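Local coordinates for protein cellulase (Soil metagenome, PDB 5I2U) that probably hydrolyses the beta-1,4-glucosidic bonds of cellulose as a halotolerant family 5 glycoside hydrolase built on a TIM barrel, at residues M92-E95 with Y100-N103; G62-W67 with P104-Q109; H130-Y135 with P197-D202; E159-N162 with Y166-W169; S285-D288 with C293-L296. One frame throughout, in Å; residues are numbered along the deposited sequence.

Interaction 1: residues M92-E95 with Y100-N103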
# COMPACT_ATOMS: atom_id res chain seq x y z
N MET A 92 -5.16 0.61 -8.14
CA MET A 92 -6.15 0.38 -9.18
C MET A 92 -7.52 0.84 -8.70
O MET A 92 -8.21 0.13 -7.97
CB MET A 92 -6.18 -1.09 -9.60
CG MET A 92 -6.95 -1.30 -10.90
SD MET A 92 -7.14 -3.04 -11.32
CE MET A 92 -8.39 -3.53 -10.13
N GLY A 93 -7.86 2.06 -9.08
CA GLY A 93 -9.16 2.67 -8.82
C GLY A 93 -10.36 1.85 -9.20
O GLY A 93 -10.49 1.40 -10.34
N LEU A 94 -11.23 1.65 -8.21
CA LEU A 94 -12.55 1.05 -8.42
C LEU A 94 -13.69 2.07 -8.29
O LEU A 94 -14.84 1.69 -8.32
CB LEU A 94 -12.76 -0.12 -7.43
CG LEU A 94 -12.33 -1.54 -7.85
CD1 LEU A 94 -13.29 -2.24 -8.80
CD2 LEU A 94 -10.90 -1.52 -8.39
N GLU A 95 -13.34 3.35 -8.11
CA GLU A 95 -14.30 4.45 -7.95
C GLU A 95 -13.82 5.57 -8.84
O GLU A 95 -12.68 5.54 -9.31
CB GLU A 95 -14.37 4.98 -6.49
CG GLU A 95 -14.16 3.95 -5.39
CD GLU A 95 -15.29 2.96 -5.21
OE1 GLU A 95 -16.20 2.88 -6.05
OE2 GLU A 95 -15.30 2.27 -4.16
N TYR A 100 -11.83 0.52 -12.82
CA TYR A 100 -11.71 -0.88 -13.27
C TYR A 100 -13.03 -1.51 -13.77
O TYR A 100 -13.04 -2.20 -14.79
CB TYR A 100 -11.07 -1.73 -12.16
CG TYR A 100 -11.06 -3.23 -12.41
CD1 TYR A 100 -10.19 -3.80 -13.33
CD2 TYR A 100 -11.93 -4.08 -11.72
CE1 TYR A 100 -10.19 -5.17 -13.56
CE2 TYR A 100 -11.94 -5.46 -11.94
CZ TYR A 100 -11.06 -5.99 -12.86
OH TYR A 100 -11.06 -7.35 -13.08
N ARG A 101 -14.14 -1.25 -13.07
CA ARG A 101 -15.45 -1.78 -13.46
C ARG A 101 -15.90 -1.23 -14.83
O ARG A 101 -16.35 -1.98 -15.70
CB ARG A 101 -16.49 -1.46 -12.38
CG ARG A 101 -16.17 -2.15 -11.06
CD ARG A 101 -17.01 -1.70 -9.87
NE ARG A 101 -16.84 -0.27 -9.58
CZ ARG A 101 -17.72 0.70 -9.88
NH1 ARG A 101 -18.88 0.46 -10.50
NH2 ARG A 101 -17.43 1.95 -9.54
N GLU A 102 -15.74 0.07 -15.02
CA GLU A 102 -16.11 0.74 -16.26
C GLU A 102 -15.08 0.48 -17.39
O GLU A 102 -15.47 0.36 -18.54
CB GLU A 102 -16.32 2.24 -15.98
CG GLU A 102 -16.89 3.06 -17.11
CD GLU A 102 -16.56 4.53 -16.95
OE1 GLU A 102 -16.67 5.04 -15.81
OE2 GLU A 102 -16.17 5.16 -17.97
N ASN A 103 -13.80 0.34 -17.06
CA ASN A 103 -12.76 0.19 -18.09
C ASN A 103 -11.61 -0.67 -17.54
O ASN A 103 -10.57 -0.15 -17.15
CB ASN A 103 -12.28 1.59 -18.54
CG ASN A 103 -11.32 1.54 -19.74
OD1 ASN A 103 -10.92 0.48 -20.20
ND2 ASN A 103 -10.93 2.72 -20.22

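Interaction 2: residues G62-W67 with P104-Q109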
# COMPACT_ATOMS: atom_id res chain seq x y z
N GLY A 62 -0.91 7.17 -7.29
CA GLY A 62 -2.29 7.51 -6.96
C GLY A 62 -3.25 6.72 -7.84
O GLY A 62 -2.83 6.00 -8.75
N TRP A 63 -4.54 6.86 -7.55
CA TRP A 63 -5.62 6.33 -8.39
C TRP A 63 -5.17 6.28 -9.85
O TRP A 63 -4.89 7.33 -10.43
CB TRP A 63 -6.86 7.22 -8.32
CG TRP A 63 -7.45 7.44 -7.00
CD1 TRP A 63 -7.01 8.28 -6.02
CD2 TRP A 63 -8.66 6.86 -6.50
NE1 TRP A 63 -7.83 8.23 -4.93
CE2 TRP A 63 -8.85 7.36 -5.19
CE3 TRP A 63 -9.57 5.94 -7.01
CZ2 TRP A 63 -9.94 7.00 -4.40
CZ3 TRP A 63 -10.64 5.55 -6.21
CH2 TRP A 63 -10.82 6.09 -4.92
N HIS A 64 -5.05 5.10 -10.44
CA HIS A 64 -4.60 4.99 -11.85
C HIS A 64 -5.51 5.79 -12.80
O HIS A 64 -5.04 6.34 -13.77
CB HIS A 64 -4.51 3.52 -12.33
CG HIS A 64 -5.80 2.99 -12.87
ND1 HIS A 64 -6.79 2.48 -12.07
CD2 HIS A 64 -6.28 2.93 -14.14
CE1 HIS A 64 -7.82 2.12 -12.81
NE2 HIS A 64 -7.54 2.39 -14.07
N ASN A 65 -6.80 5.82 -12.51
CA ASN A 65 -7.77 6.55 -13.34
C ASN A 65 -7.67 8.09 -13.25
O ASN A 65 -8.28 8.78 -14.08
CB ASN A 65 -9.21 6.04 -13.14
CG ASN A 65 -9.63 5.90 -11.68
OD1 ASN A 65 -8.83 5.52 -10.83
ND2 ASN A 65 -10.91 6.14 -11.40
N LEU A 66 -6.87 8.60 -12.30
CA LEU A 66 -6.59 10.03 -12.17
C LEU A 66 -5.21 10.45 -12.64
O LEU A 66 -5.06 11.49 -13.26
CB LEU A 66 -6.79 10.46 -10.73
CG LEU A 66 -8.19 10.26 -10.17
CD1 LEU A 66 -8.32 10.96 -8.84
CD2 LEU A 66 -9.26 10.75 -11.14
N TRP A 67 -4.20 9.65 -12.34
CA TRP A 67 -2.82 9.96 -12.70
C TRP A 67 -2.18 8.77 -13.41
O TRP A 67 -1.14 8.27 -12.96
CB TRP A 67 -2.03 10.39 -11.46
CG TRP A 67 -2.72 11.50 -10.77
CD1 TRP A 67 -2.81 12.80 -11.19
CD2 TRP A 67 -3.50 11.42 -9.58
NE1 TRP A 67 -3.55 13.53 -10.32
CE2 TRP A 67 -3.98 12.71 -9.31
CE3 TRP A 67 -3.80 10.39 -8.70
CZ2 TRP A 67 -4.76 13.00 -8.18
CZ3 TRP A 67 -4.57 10.68 -7.57
CH2 TRP A 67 -5.06 11.97 -7.34
N PRO A 104 -11.81 -2.01 -17.52
CA PRO A 104 -10.77 -2.90 -16.98
C PRO A 104 -9.52 -3.05 -17.87
O PRO A 104 -8.44 -3.33 -17.35
CB PRO A 104 -11.50 -4.25 -16.82
CG PRO A 104 -12.62 -4.21 -17.82
CD PRO A 104 -13.01 -2.76 -17.95
N GLU A 105 -9.66 -2.85 -19.18
CA GLU A 105 -8.52 -2.92 -20.10
C GLU A 105 -7.49 -1.82 -19.78
O GLU A 105 -6.28 -2.08 -19.72
CB GLU A 105 -9.01 -2.80 -21.55
CG GLU A 105 -7.93 -2.87 -22.62
CD GLU A 105 -7.29 -4.25 -22.78
OE1 GLU A 105 -7.70 -5.21 -22.10
OE2 GLU A 105 -6.37 -4.36 -23.61
N PHE A 106 -7.99 -0.60 -19.56
CA PHE A 106 -7.14 0.52 -19.17
C PHE A 106 -6.50 0.32 -17.79
O PHE A 106 -5.32 0.62 -17.61
CB PHE A 106 -7.95 1.83 -19.19
CG PHE A 106 -7.12 3.05 -18.88
CD1 PHE A 106 -5.98 3.34 -19.63
CD2 PHE A 106 -7.47 3.89 -17.83
CE1 PHE A 106 -5.21 4.47 -19.35
CE2 PHE A 106 -6.70 5.02 -17.54
CZ PHE A 106 -5.57 5.30 -18.30
N ALA A 107 -7.28 -0.18 -16.84
CA ALA A 107 -6.75 -0.55 -15.54
C ALA A 107 -5.59 -1.55 -15.71
O ALA A 107 -4.51 -1.35 -15.12
CB ALA A 107 -7.85 -1.13 -14.66
N LEU A 108 -5.79 -2.59 -16.52
CA LEU A 108 -4.74 -3.58 -16.77
C LEU A 108 -3.56 -3.02 -17.58
O LEU A 108 -2.41 -3.43 -17.35
CB LEU A 108 -5.31 -4.84 -17.45
CG LEU A 108 -6.30 -5.66 -16.61
CD1 LEU A 108 -6.93 -6.76 -17.46
CD2 LEU A 108 -5.67 -6.26 -15.36
N GLN A 109 -3.82 -2.08 -18.48
CA GLN A 109 -2.73 -1.33 -19.17
C GLN A 109 -1.84 -0.52 -18.21
O GLN A 109 -0.65 -0.36 -18.46
CB GLN A 109 -3.32 -0.40 -20.25
CG GLN A 109 -3.74 -1.12 -21.53
CD GLN A 109 -4.64 -0.29 -22.45
OE1 GLN A 109 -5.52 -0.84 -23.10
NE2 GLN A 109 -4.43 1.01 -22.50

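Interaction 3: residues H130-Y135 with P197-D202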
# COMPACT_ATOMS: atom_id res chain seq x y z
N HIS A 130 -8.33 -0.65 -5.32
CA HIS A 130 -8.48 0.65 -4.68
C HIS A 130 -9.95 1.07 -4.63
O HIS A 130 -10.41 1.95 -5.39
CB HIS A 130 -7.58 1.67 -5.38
CG HIS A 130 -7.25 2.86 -4.53
ND1 HIS A 130 -6.18 2.89 -3.66
CD2 HIS A 130 -7.83 4.08 -4.45
CE1 HIS A 130 -6.12 4.06 -3.07
NE2 HIS A 130 -7.11 4.80 -3.53
N ALA A 131 -10.68 0.43 -3.72
CA ALA A 131 -12.11 0.57 -3.55
C ALA A 131 -12.42 1.16 -2.19
O ALA A 131 -11.68 0.94 -1.22
CB ALA A 131 -12.76 -0.80 -3.65
N HIS A 132 -13.52 1.91 -2.15
CA HIS A 132 -14.22 2.25 -0.89
C HIS A 132 -15.44 1.35 -0.69
O HIS A 132 -15.65 0.84 0.41
CB HIS A 132 -14.68 3.70 -0.89
CG HIS A 132 -13.57 4.70 -0.83
ND1 HIS A 132 -12.65 4.74 0.20
CD2 HIS A 132 -13.25 5.73 -1.65
CE1 HIS A 132 -11.80 5.74 -0.01
NE2 HIS A 132 -12.15 6.35 -1.12
N ASN A 133 -16.24 1.19 -1.74
CA ASN A 133 -17.41 0.32 -1.69
C ASN A 133 -17.00 -1.15 -1.78
O ASN A 133 -15.84 -1.46 -2.08
CB ASN A 133 -18.42 0.68 -2.78
CG ASN A 133 -18.98 2.08 -2.60
OD1 ASN A 133 -19.78 2.31 -1.69
ND2 ASN A 133 -18.56 3.02 -3.44
N LYS A 134 -17.96 -2.04 -1.53
CA LYS A 134 -17.74 -3.49 -1.54
C LYS A 134 -18.04 -4.08 -2.92
O LYS A 134 -19.18 -4.00 -3.39
CB LYS A 134 -18.62 -4.15 -0.48
CG LYS A 134 -18.20 -5.57 -0.16
CD LYS A 134 -19.09 -6.21 0.88
CE LYS A 134 -20.34 -6.78 0.24
NZ LYS A 134 -21.37 -6.95 1.28
N TYR A 135 -17.03 -4.68 -3.55
CA TYR A 135 -17.13 -5.23 -4.92
C TYR A 135 -16.60 -6.67 -4.93
O TYR A 135 -15.57 -6.99 -5.56
CB TYR A 135 -16.33 -4.37 -5.88
CG TYR A 135 -16.80 -2.95 -5.97
CD1 TYR A 135 -18.05 -2.63 -6.55
CD2 TYR A 135 -16.02 -1.90 -5.50
CE1 TYR A 135 -18.50 -1.32 -6.64
CE2 TYR A 135 -16.44 -0.57 -5.61
CZ TYR A 135 -17.68 -0.29 -6.17
OH TYR A 135 -18.11 1.03 -6.26
N PRO A 197 -12.85 -1.24 8.35
CA PRO A 197 -13.73 -0.07 8.18
C PRO A 197 -13.17 1.23 8.74
O PRO A 197 -12.21 1.22 9.53
CB PRO A 197 -15.03 -0.48 8.90
CG PRO A 197 -14.95 -1.95 9.09
CD PRO A 197 -13.49 -2.27 9.19
N HIS A 198 -13.78 2.33 8.31
CA HIS A 198 -13.32 3.68 8.60
C HIS A 198 -11.88 3.90 8.12
O HIS A 198 -11.02 4.35 8.87
CB HIS A 198 -13.51 4.03 10.09
CG HIS A 198 -14.95 4.13 10.49
ND1 HIS A 198 -15.60 3.14 11.20
CD2 HIS A 198 -15.88 5.08 10.24
CE1 HIS A 198 -16.86 3.49 11.39
NE2 HIS A 198 -17.05 4.66 10.81
N TRP A 199 -11.66 3.58 6.85
CA TRP A 199 -10.40 3.86 6.15
C TRP A 199 -9.22 3.18 6.83
O TRP A 199 -8.19 3.80 7.07
CB TRP A 199 -10.22 5.39 6.02
CG TRP A 199 -11.46 6.01 5.45
CD1 TRP A 199 -11.84 6.00 4.13
CD2 TRP A 199 -12.53 6.64 6.17
NE1 TRP A 199 -13.05 6.63 3.98
CE2 TRP A 199 -13.50 7.03 5.22
CE3 TRP A 199 -12.75 6.94 7.52
CZ2 TRP A 199 -14.68 7.71 5.57
CZ3 TRP A 199 -13.92 7.61 7.88
CH2 TRP A 199 -14.87 7.99 6.91
N ASP A 200 -9.40 1.90 7.13
CA ASP A 200 -8.41 1.10 7.86
C ASP A 200 -8.01 1.73 9.20
O ASP A 200 -6.82 1.80 9.53
CB ASP A 200 -7.19 0.81 6.99
CG ASP A 200 -7.56 0.42 5.57
OD1 ASP A 200 -8.38 -0.51 5.39
OD2 ASP A 200 -7.03 1.06 4.62
N GLN A 201 -9.00 2.19 9.97
CA GLN A 201 -8.79 2.67 11.35
C GLN A 201 -9.35 1.74 12.43
O GLN A 201 -8.96 1.84 13.58
CB GLN A 201 -9.41 4.06 11.53
CG GLN A 201 -8.73 5.15 10.70
CD GLN A 201 -9.53 6.44 10.65
OE1 GLN A 201 -10.38 6.69 11.51
NE2 GLN A 201 -9.28 7.25 9.63
N ASP A 202 -10.23 0.80 12.06
CA ASP A 202 -10.91 -0.06 13.04
C ASP A 202 -10.18 -1.37 13.31
O ASP A 202 -10.77 -2.43 13.26
CB ASP A 202 -12.35 -0.32 12.61
CG ASP A 202 -13.18 0.94 12.56
OD1 ASP A 202 -12.73 1.95 13.13
OD2 ASP A 202 -14.28 0.93 11.96

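Interaction 4: residues E159-N162 with Y166-W169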
# COMPACT_ATOMS: atom_id res chain seq x y z
N GLU A 159 -3.45 -6.35 -2.00
CA GLU A 159 -4.20 -5.54 -1.04
C GLU A 159 -5.65 -5.52 -1.50
O GLU A 159 -6.00 -4.84 -2.46
CB GLU A 159 -3.62 -4.15 -0.94
CG GLU A 159 -4.29 -3.33 0.16
CD GLU A 159 -3.74 -1.93 0.27
OE1 GLU A 159 -2.77 -1.62 -0.45
OE2 GLU A 159 -4.29 -1.15 1.08
N ILE A 160 -6.48 -6.25 -0.79
CA ILE A 160 -7.76 -6.69 -1.34
C ILE A 160 -8.90 -5.67 -1.28
O ILE A 160 -9.90 -5.82 -1.99
CB ILE A 160 -8.19 -8.06 -0.75
CG1 ILE A 160 -8.45 -8.00 0.76
CG2 ILE A 160 -7.13 -9.10 -1.04
CD1 ILE A 160 -9.15 -9.23 1.29
N TRP A 161 -8.77 -4.65 -0.44
CA TRP A 161 -9.80 -3.62 -0.34
C TRP A 161 -9.19 -2.39 0.33
O TRP A 161 -9.06 -2.34 1.56
CB TRP A 161 -10.98 -4.15 0.48
CG TRP A 161 -12.19 -3.27 0.50
CD1 TRP A 161 -12.29 -1.98 0.06
CD2 TRP A 161 -13.46 -3.61 1.04
NE1 TRP A 161 -13.55 -1.50 0.28
CE2 TRP A 161 -14.30 -2.48 0.88
CE3 TRP A 161 -13.98 -4.77 1.64
CZ2 TRP A 161 -15.64 -2.47 1.29
CZ3 TRP A 161 -15.31 -4.76 2.06
CH2 TRP A 161 -16.13 -3.62 1.88
N ASN A 162 -8.83 -1.41 -0.50
CA ASN A 162 -8.09 -0.23 -0.05
C ASN A 162 -8.60 0.36 1.26
O ASN A 162 -7.91 0.29 2.28
CB ASN A 162 -8.12 0.85 -1.13
CG ASN A 162 -7.63 2.21 -0.63
OD1 ASN A 162 -6.62 2.29 0.06
ND2 ASN A 162 -8.34 3.25 -0.96
N TYR A 166 -17.99 2.89 5.37
CA TYR A 166 -19.13 2.75 6.29
C TYR A 166 -19.68 1.32 6.21
O TYR A 166 -20.63 1.02 5.47
CB TYR A 166 -20.18 3.82 5.97
CG TYR A 166 -19.58 5.20 5.77
CD1 TYR A 166 -19.23 6.01 6.86
CD2 TYR A 166 -19.36 5.70 4.48
CE1 TYR A 166 -18.68 7.28 6.66
CE2 TYR A 166 -18.82 6.96 4.28
CZ TYR A 166 -18.48 7.75 5.37
OH TYR A 166 -17.93 8.99 5.15
N PHE A 167 -19.02 0.44 6.95
CA PHE A 167 -19.34 -0.98 7.01
C PHE A 167 -19.07 -1.46 8.43
O PHE A 167 -18.28 -0.84 9.16
CB PHE A 167 -18.45 -1.80 6.07
CG PHE A 167 -18.68 -1.53 4.61
CD1 PHE A 167 -17.98 -0.51 3.97
CD2 PHE A 167 -19.55 -2.31 3.88
CE1 PHE A 167 -18.18 -0.26 2.62
CE2 PHE A 167 -19.76 -2.07 2.52
CZ PHE A 167 -19.07 -1.04 1.89
N GLU A 168 -19.73 -2.55 8.81
CA GLU A 168 -19.38 -3.27 10.02
C GLU A 168 -18.20 -4.17 9.65
O GLU A 168 -18.10 -4.65 8.52
CB GLU A 168 -20.57 -4.10 10.53
CG GLU A 168 -20.79 -3.96 12.06
CD GLU A 168 -21.18 -2.54 12.44
OE1 GLU A 168 -22.10 -2.00 11.80
OE2 GLU A 168 -20.53 -1.95 13.35
N TRP A 169 -17.31 -4.41 10.61
CA TRP A 169 -16.15 -5.27 10.39
C TRP A 169 -16.54 -6.67 9.89
O TRP A 169 -15.86 -7.23 9.04
CB TRP A 169 -15.29 -5.37 11.66
CG TRP A 169 -14.32 -6.53 11.66
CD1 TRP A 169 -14.28 -7.55 12.56
CD2 TRP A 169 -13.29 -6.79 10.70
NE1 TRP A 169 -13.28 -8.44 12.22
CE2 TRP A 169 -12.66 -8.00 11.08
CE3 TRP A 169 -12.84 -6.14 9.54
CZ2 TRP A 169 -11.60 -8.56 10.36
CZ3 TRP A 169 -11.78 -6.70 8.82
CH2 TRP A 169 -11.17 -7.90 9.23

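Interaction 5: residues S285-D288 with C293-L296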
# COMPACT_ATOMS: atom_id res chain seq x y z
N SER A 285 0.81 10.66 -2.30
CA SER A 285 0.80 9.89 -3.55
C SER A 285 1.74 10.50 -4.57
O SER A 285 1.93 11.74 -4.62
CB SER A 285 -0.61 9.83 -4.18
OG SER A 285 -1.17 11.11 -4.40
N VAL A 286 2.25 9.63 -5.44
CA VAL A 286 3.08 10.03 -6.58
C VAL A 286 2.11 10.47 -7.66
O VAL A 286 1.65 9.67 -8.48
CB VAL A 286 3.98 8.90 -7.09
CG1 VAL A 286 4.82 9.37 -8.25
CG2 VAL A 286 4.86 8.35 -5.97
N SER A 287 1.78 11.75 -7.61
CA SER A 287 0.75 12.36 -8.44
C SER A 287 1.00 13.88 -8.46
O SER A 287 1.83 14.37 -7.69
CB SER A 287 -0.65 12.04 -7.87
OG SER A 287 -0.80 12.47 -6.51
N ASP A 288 0.27 14.61 -9.31
CA ASP A 288 0.53 16.04 -9.56
C ASP A 288 -0.70 16.95 -9.52
O ASP A 288 -0.73 18.00 -10.14
CB ASP A 288 1.31 16.22 -10.87
CG ASP A 288 0.66 15.53 -12.07
OD1 ASP A 288 -0.41 14.91 -11.92
OD2 ASP A 288 1.25 15.58 -13.17
N CYS A 293 -0.96 16.37 -0.62
CA CYS A 293 -0.51 14.96 -0.72
C CYS A 293 0.06 14.54 -2.10
O CYS A 293 0.62 13.44 -2.20
CB CYS A 293 -1.63 13.99 -0.33
SG CYS A 293 -2.82 13.61 -1.65
N SER A 294 -0.05 15.37 -3.14
CA SER A 294 0.48 15.03 -4.48
C SER A 294 1.93 15.44 -4.48
O SER A 294 2.23 16.63 -4.33
CB SER A 294 -0.28 15.76 -5.61
OG SER A 294 -1.34 14.96 -6.13
N MET A 295 2.83 14.49 -4.64
CA MET A 295 4.28 14.74 -4.40
C MET A 295 5.01 15.53 -5.49
O MET A 295 6.11 16.03 -5.23
CB MET A 295 5.00 13.41 -4.20
CG MET A 295 4.58 12.67 -2.94
SD MET A 295 5.20 10.98 -2.88
CE MET A 295 4.26 10.38 -1.47
N LEU A 296 4.44 15.62 -6.70
CA LEU A 296 5.13 16.19 -7.87
C LEU A 296 4.40 17.38 -8.48
O LEU A 296 3.19 17.47 -8.41
CB LEU A 296 5.28 15.12 -8.95
CG LEU A 296 6.01 13.83 -8.57
CD1 LEU A 296 5.82 12.77 -9.66
CD2 LEU A 296 7.49 14.10 -8.32

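Interaction 1: residues M92-E95 with Y100-N103
Met92 lays its terminal methyl over one face of the Tyr100 ring, CE coming to 3.8 Å from the ring centroid and displaced toward the rim on the CG side. The side chain leaves with CG anti to the backbone N and then bends at chi3 (74°), which swings CE over the phenol and leaves SD at a slant to it: a Met-aromatic contact carried by a methyl CH-pi interaction. Leu94 comes in at the edge of the same ring, where its CD1 lies 3.7 Å from Tyr100 CD2, the two side chains running side by side in the same direction. A leucine in place of Tyr100 would probably leave the Met92 methyl without an aromatic face to rest on and also deprive Phe142 of its edge-to-face partner. The contact folds the loop after the second strand of the (beta/alpha)8 barrel back on the strand end, just before helix 104-120, which Asn103 caps through its side chain. Tyr100 N ties this turn down with a bond of 3.0 Å to Gly93 O, in the carbonyl plane. Arg101 then takes hold of Leu94 side-on, Arg101 NH2 lying 2.9 Å from Leu94 O and Arg101 NE 3.1 Å from Leu94 O. The oxygen lies in the guanidinium plane, while both nitrogens approach it from one face of its own carbonyl plane. Arg101 NH2 is also 3.8 Å from Glu95 OE1, a long salt bridge; the Glu95 carboxylate is held more firmly by the backbone N of His132 and Asn133 and by Tyr135 OH.

Interaction 2: residues G62-W67 with P104-Q109
Phe106 CD2 sits at the edge of the His64 imidazole, near its plane and 4.0 Å from His64 CD2. On one face of the same imidazole, displaced toward the rim, lies CB of the adjoining Asn65. The two aromatic rings meet obliquely, with planes at 49° and centroids 5.7 Å apart, and the two side chains run antiparallel as they pass. Ala107 meets the imidazole at a slant: its CA is 3.4 Å from His64 NE2, and its CB is 3.6 Å from the same nitrogen. NE2 is thus buried against aliphatic carbon and has no polar partner in the model, whereas ND1 receives a weak bond from Gly93 N. With chi1 at 87°, His64 CG stands between its backbone N and carbonyl carbon, and the ring is directed at the helix. The loop that carries it is turned tightly, Trp63 O accepting both Leu66 N at 3.0 Å and Trp67 N at 3.1 Å. In the TIM barrel this joins the loop after the first strand, 57-61, to the first turns of helix 104-120, which follows the second strand. Met92 of that strand, 87-93, touches both His64 and Ala107, and Phe106 reaches on to Pro68 in the loop.

Interaction 3: residues H130-Y135 with P197-D202
His132 and Trp199 meet across the rim of the TIM barrel, where the loop after the third strand, 124-130, faces the short helical turn that follows the fifth. The aromatic contact is light. CE1 of His132 lies 4.1 Å from CD1 of Trp199, near the plane of the indole and at its edge, while the indole carbon is at a slant to the imidazole. The two form an oblique pair, centroids 5.8 Å apart and planes at 79°. Trp199 has a second aromatic neighbour, packing edge-to-face with Tyr166.

The polar links come from elsewhere. His132 ND1 hydrogen-bonds to Glu163 O, which ties the imidazole to the loop after the fourth strand; Glu163 belongs to the Asn-Glu-Pro sequence typical of family 5. Backbone bonds within 197-202 are few. His198, Trp199 and Asp200 have left-handed helical angles, and Pro197 O accepts Asp202 N at 3.2 Å. The turn is also pinned by its side chains: His198 ND1 donates to Asp202 OD2 over 2.7 Å, nearly straight at 172°, in the imidazole plane and onto the syn lone pair of the carboxylate.

Interaction 4: residues E159-N162 with Y166-W169
Even at their nearest, Trp161 and Phe167, the backbones of 159-162 and 166-169 keep their CA atoms 12.3 Å apart, so the contact is made by side chains reaching across. The indole of Trp161 presents the CZ2 and CH2 corner of its six-membered ring to the face of the Phe167 phenyl. This is a T-shaped, edge-to-face pair, with planes at 78° and centroids 5.0 Å apart. CH2 stands 3.8 Å above the phenyl plane, over its centre, and CZ2 comes to 3.6 Å from CE1 of Phe167. Trp161 reaches this far because CG is anti to the backbone N (chi1 -172°), which throws the long axis of the indole toward the other segment. At its five-membered ring NE1 makes a weak bond to His132 O, a polar tie beside the aromatic one. Both segments belong to the loop between strand 156-159, the fourth of the TIM barrel, and helix 169-186. Val172 of that helix touches both rings, and Lys134 from the loop after the third strand does so too. An alanine at Phe167 would probably leave the CZ2-CH2 edge of Trp161 without its phenyl face and open a gap beside Val172. Trp161 is followed by Asn162, the first residue of the Asn-Glu-Pro sequence of family 5, whose OD1 bonds to Arg89. The contact between the two segments is therefore nonpolar yet directional, the C-H edge of the indole meeting the pi face of the phenyl, while the one polar atom of the indole finds its partner outside it.

Interaction 5: residues S285-D288 with C293-L296
Ser285 binds across with both backbone groups: its N donates to Cys293 O over 2.8 Å, and its O accepts Met295 N at 2.9 Å, nearly along the C=O axis. One residue thus bridges partners two apart, as in a parallel strand pairing. The pattern then breaks at the inverse gamma turn centred on Val286, beyond which Leu296 N bonds to Ser287 O at 3.1 Å. Three hydroxyls form a chain beside these bonds. Ser287 OG lies 2.5 Å from Ser285 OG and 2.6 Å from Ser294 OG; Ser294 OG also pairs with Glu291. Asp288 turns its carboxylate instead to Arg69 and to a bound glycerol.

Outward lies the packing. The extended Met295 side chain runs alongside the Ser285 backbone, CE reaching 3.6 Å from Ser285 N. Val286 divides its branches, CG1 3.8 Å from Leu296 CD1 and CG2 near Met295 SD. Ser285 is the next-to-last residue of the last barrel strand, 281-286, and follows a cis peptide from Trp284, as seen in other family 5 cellulases. With main-chain bonds gripping both sides of the bend and buried hydroxyls linked to one another and to Glu291, the strand end is probably held firmly in this conformation.

How the interactions relate
All five contacts gather at the loops that follow the TIM-barrel strands, on the rim where such enzymes place their active site. Interactions 1 and 2, with centres 7 Å apart, adjoin at the start of helix 104-120, which Asn103 caps, and are joined by a hydrogen bond, Asn65 ND2 to Glu95 O, 2.8 Å. Glu95 also reaches interaction 3, and interactions 3 and 4 nearly coincide, their centres about 3 Å apart. Interaction 5 lies about 22 Å and 24 Å from these two, centre to centre, but meets interaction 2 where Trp67 packs on Ser287 and Asp288. Trp63 and Asn162 (weakly) and Asp288 bond to glycerol, probably from the crystallisation liquor, which may mark pockets.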